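Local coordinates for protein modulator of the activity of Ets CG15085-PA (PDB 1SV0) that regulates the transcriptional repressor Yan by binding it through a SAM domain, probably undoing Yan self-assembly and so relieving repression, at residues C[9-14]-C[75-80]. Sequence-based numbering, arbitrary orientation.
Sequences LDPRDW and RLARAM
Pro11 and Arg75 meet where the loop leading into helix 16-30 of this SAM domain packs against the long C-terminal helix 65-80, and Arg75 serves as a worked example of how one arginine can seam two such elements. Its CB lies 3.4 Å from Pro11 CG. From there the chain runs extended through CG, bringing CD to 3.4 Å from Trp14 CH2, while NE reaches the indole's edge in its plane and NH1 comes near CZ2; guanidinium and ring planes are 58° apart. The charged end is held from elsewhere, NE by Asp71 and NH2 by Asp5. NH1 also donates a long bond to a water that donates in turn to Leu9 O, and a second water bridges Leu9 O and Arg75 O.

One turn on, Ala79 CB sits 3.7 Å from Pro11 CD and almost as near Asp10 OD1. That oxygen closes an Asx turn with Arg12 N and also takes a nearly straight bond from Arg12 NE, 3.0 Å long at 169°. Arg12 bends at chi3 (-64°), which turns its guanidinium side-on to the carboxylate, so that Arg12 NH2 forms a salt bridge with Asp10 OD2. An alanine here would probably leave the Asp10 carboxylate without its charged mate and strip Leu76 CD1 of part of its aliphatic cover. Leu76 CD1 rests 3.8 Å from both Arg12 CG and Arg12 CD, and Met80 CG lies over one face of the Arg12 guanidinium, offset toward its rim.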
ATOM      1  N   LEU C   9       3.911  15.478  -9.972  1.00 36.24           N
ATOM      2  CA  LEU C   9       4.792  14.822 -10.930  1.00 37.54           C
ATOM      3  C   LEU C   9       5.460  13.576 -10.363  1.00 37.49           C
ATOM      4  O   LEU C   9       5.657  12.602 -11.080  1.00 38.84           O
ATOM      5  CB  LEU C   9       5.865  15.810 -11.404  1.00 38.89           C
ATOM      6  CG  LEU C   9       5.297  17.071 -12.060  1.00 39.70           C
ATOM      7  CD1 LEU C   9       6.414  18.084 -12.339  1.00 40.85           C
ATOM      8  CD2 LEU C   9       4.576  16.674 -13.340  1.00 39.79           C
ATOM      9  N   ASP C  10       5.813  13.606  -9.079  1.00 37.76           N
ATOM     10  CA  ASP C  10       6.455  12.452  -8.445  1.00 38.04           C
ATOM     11  C   ASP C  10       5.382  11.613  -7.744  1.00 36.14           C
ATOM     12  O   ASP C  10       4.836  12.029  -6.729  1.00 35.68           O
ATOM     13  CB  ASP C  10       7.490  12.917  -7.415  1.00 37.62           C
ATOM     14  CG  ASP C  10       8.414  11.794  -6.961  1.00 40.10           C
ATOM     15  OD1 ASP C  10       7.981  10.621  -6.938  1.00 37.97           O
ATOM     16  OD2 ASP C  10       9.582  12.090  -6.616  1.00 43.94           O
ATOM     17  N   PRO C  11       5.078  10.421  -8.279  1.00 37.63           N
ATOM     18  CA  PRO C  11       4.070   9.496  -7.732  1.00 36.78           C
ATOM     19  C   PRO C  11       4.296   9.152  -6.252  1.00 37.91           C
ATOM     20  O   PRO C  11       3.362   8.762  -5.539  1.00 35.47           O
ATOM     21  CB  PRO C  11       4.208   8.268  -8.624  1.00 37.22           C
ATOM     22  CG  PRO C  11       4.691   8.834  -9.914  1.00 39.84           C
ATOM     23  CD  PRO C  11       5.720   9.840  -9.471  1.00 36.52           C
ATOM     24  N   ARG C  12       5.540   9.288  -5.801  1.00 36.27           N
ATOM     25  CA  ARG C  12       5.874   9.001  -4.412  1.00 36.38           C
ATOM     26  C   ARG C  12       5.322  10.071  -3.480  1.00 35.00           C
ATOM     27  O   ARG C  12       5.249   9.876  -2.270  1.00 34.58           O
ATOM     28  CB  ARG C  12       7.394   8.877  -4.257  1.00 37.99           C
ATOM     29  CG  ARG C  12       7.963   7.667  -4.977  1.00 39.02           C
ATOM     30  CD  ARG C  12       9.490   7.677  -5.003  1.00 43.27           C
ATOM     31  NE  ARG C  12      10.011   8.808  -5.766  1.00 45.37           N
ATOM     32  CZ  ARG C  12      11.295   8.974  -6.077  1.00 47.81           C
ATOM     33  NH1 ARG C  12      12.193   8.079  -5.688  1.00 47.92           N
ATOM     34  NH2 ARG C  12      11.678  10.031  -6.785  1.00 47.73           N
ATOM     35  N   ASP C  13       4.924  11.208  -4.039  1.00 34.92           N
ATOM     36  CA  ASP C  13       4.358  12.273  -3.225  1.00 34.73           C
ATOM     37  C   ASP C  13       2.831  12.178  -3.203  1.00 32.81           C
ATOM     38  O   ASP C  13       2.167  12.977  -2.550  1.00 31.38           O
ATOM     39  CB  ASP C  13       4.757  13.652  -3.764  1.00 37.62           C
ATOM     40  CG  ASP C  13       6.255  13.893  -3.712  1.00 41.80           C
ATOM     41  OD1 ASP C  13       6.934  13.267  -2.868  1.00 43.24           O
ATOM     42  OD2 ASP C  13       6.748  14.729  -4.503  1.00 43.60           O
ATOM     43  N   TRP C  14       2.278  11.197  -3.905  1.00 30.87           N
ATOM     44  CA  TRP C  14       0.823  11.044  -3.970  1.00 29.24           C
ATOM     45  C   TRP C  14       0.157  10.619  -2.661  1.00 29.04           C
ATOM     46  O   TRP C  14       0.594   9.673  -2.002  1.00 29.51           O
ATOM     47  CB  TRP C  14       0.440  10.026  -5.055  1.00 28.07           C
ATOM     48  CG  TRP C  14       0.625  10.490  -6.476  1.00 27.40           C
ATOM     49  CD1 TRP C  14       1.142  11.688  -6.897  1.00 29.37           C
ATOM     50  CD2 TRP C  14       0.296   9.757  -7.665  1.00 28.01           C
ATOM     51  NE1 TRP C  14       1.153  11.742  -8.273  1.00 27.06           N
ATOM     52  CE2 TRP C  14       0.641  10.572  -8.769  1.00 27.37           C
ATOM     53  CE3 TRP C  14      -0.256   8.488  -7.906  1.00 27.45           C
ATOM     54  CZ2 TRP C  14       0.452  10.161 -10.095  1.00 28.72           C
ATOM     55  CZ3 TRP C  14      -0.443   8.077  -9.228  1.00 28.72           C
ATOM     56  CH2 TRP C  14      -0.089   8.912 -10.305  1.00 28.77           C
ATOM     57  N   ARG C  75       5.272   6.745 -14.667  1.00 36.95           N
ATOM     58  CA  ARG C  75       5.323   7.970 -13.882  1.00 36.01           C
ATOM     59  C   ARG C  75       6.463   7.909 -12.869  1.00 36.80           C
ATOM     60  O   ARG C  75       7.213   8.874 -12.705  1.00 35.16           O
ATOM     61  CB  ARG C  75       3.989   8.200 -13.161  1.00 33.97           C
ATOM     62  CG  ARG C  75       2.860   8.667 -14.072  1.00 34.58           C
ATOM     63  CD  ARG C  75       1.526   8.686 -13.340  1.00 32.42           C
ATOM     64  NE  ARG C  75       0.423   9.091 -14.209  1.00 33.90           N
ATOM     65  CZ  ARG C  75      -0.024  10.338 -14.339  1.00 35.92           C
ATOM     66  NH1 ARG C  75       0.530  11.331 -13.655  1.00 33.29           N
ATOM     67  NH2 ARG C  75      -1.038  10.591 -15.159  1.00 38.23           N
ATOM     68  N   LEU C  76       6.599   6.770 -12.200  1.00 36.71           N
ATOM     69  CA  LEU C  76       7.651   6.602 -11.208  1.00 38.15           C
ATOM     70  C   LEU C  76       9.032   6.658 -11.870  1.00 39.61           C
ATOM     71  O   LEU C  76       9.940   7.333 -11.381  1.00 39.03           O
ATOM     72  CB  LEU C  76       7.475   5.270 -10.477  1.00 37.32           C
ATOM     73  CG  LEU C  76       8.517   4.926  -9.405  1.00 38.19           C
ATOM     74  CD1 LEU C  76       8.534   5.999  -8.323  1.00 38.06           C
ATOM     75  CD2 LEU C  76       8.188   3.566  -8.801  1.00 39.29           C
ATOM     76  N   ALA C  77       9.180   5.956 -12.985  1.00 42.00           N
ATOM     77  CA  ALA C  77      10.452   5.928 -13.701  1.00 46.26           C
ATOM     78  C   ALA C  77      10.960   7.330 -14.001  1.00 47.70           C
ATOM     79  O   ALA C  77      12.056   7.695 -13.578  1.00 48.33           O
ATOM     80  CB  ALA C  77      10.314   5.130 -14.997  1.00 45.46           C
ATOM     81  N   ARG C  78      10.164   8.125 -14.712  1.00 50.54           N
ATOM     82  CA  ARG C  78      10.596   9.476 -15.054  1.00 54.92           C
ATOM     83  C   ARG C  78      10.879  10.308 -13.809  1.00 55.77           C
ATOM     84  O   ARG C  78      11.768  11.158 -13.816  1.00 55.83           O
ATOM     85  CB  ARG C  78       9.561  10.186 -15.938  1.00 57.94           C
ATOM     86  CG  ARG C  78       8.302  10.638 -15.226  1.00 62.55           C
ATOM     87  CD  ARG C  78       7.470  11.598 -16.086  1.00 67.21           C
ATOM     88  NE  ARG C  78       6.809  10.958 -17.226  1.00 70.85           N
ATOM     89  CZ  ARG C  78       7.394  10.666 -18.386  1.00 72.53           C
ATOM     90  NH1 ARG C  78       8.673  10.954 -18.589  1.00 74.26           N
ATOM     91  NH2 ARG C  78       6.692  10.084 -19.351  1.00 72.69           N
ATOM     92  N   ALA C  79      10.137  10.058 -12.736  1.00 56.42           N
ATOM     93  CA  ALA C  79      10.345  10.798 -11.496  1.00 58.24           C
ATOM     94  C   ALA C  79      11.719  10.499 -10.897  1.00 60.47           C
ATOM     95  O   ALA C  79      12.445  11.413 -10.500  1.00 60.10           O
ATOM     96  CB  ALA C  79       9.258  10.454 -10.491  1.00 58.19           C
ATOM     97  N   MET C  80      12.083   9.221 -10.836  1.00 61.99           N
ATOM     98  CA  MET C  80      13.370   8.844 -10.269  1.00 65.20           C
ATOM     99  C   MET C  80      14.539   9.512 -11.005  1.00 66.81           C
ATOM    100  O   MET C  80      15.671   9.522 -10.517  1.00 66.29           O
ATOM    101  CB  MET C  80      13.514   7.319 -10.265  1.00 65.68           C
ATOM    102  CG  MET C  80      12.357   6.624  -9.566  1.00 68.03           C
ATOM    103  SD  MET C  80      12.793   5.024  -8.865  1.00 72.19           S
ATOM    104  CE  MET C  80      12.493   5.334  -7.120  1.00 71.50           C
TER
HETATM  105  O   HOH W   1       6.081  11.301 -13.282  1.00 49.51           O
HETATM  106  O   HOH W   2       3.328  11.179 -12.004  1.00 59.99           O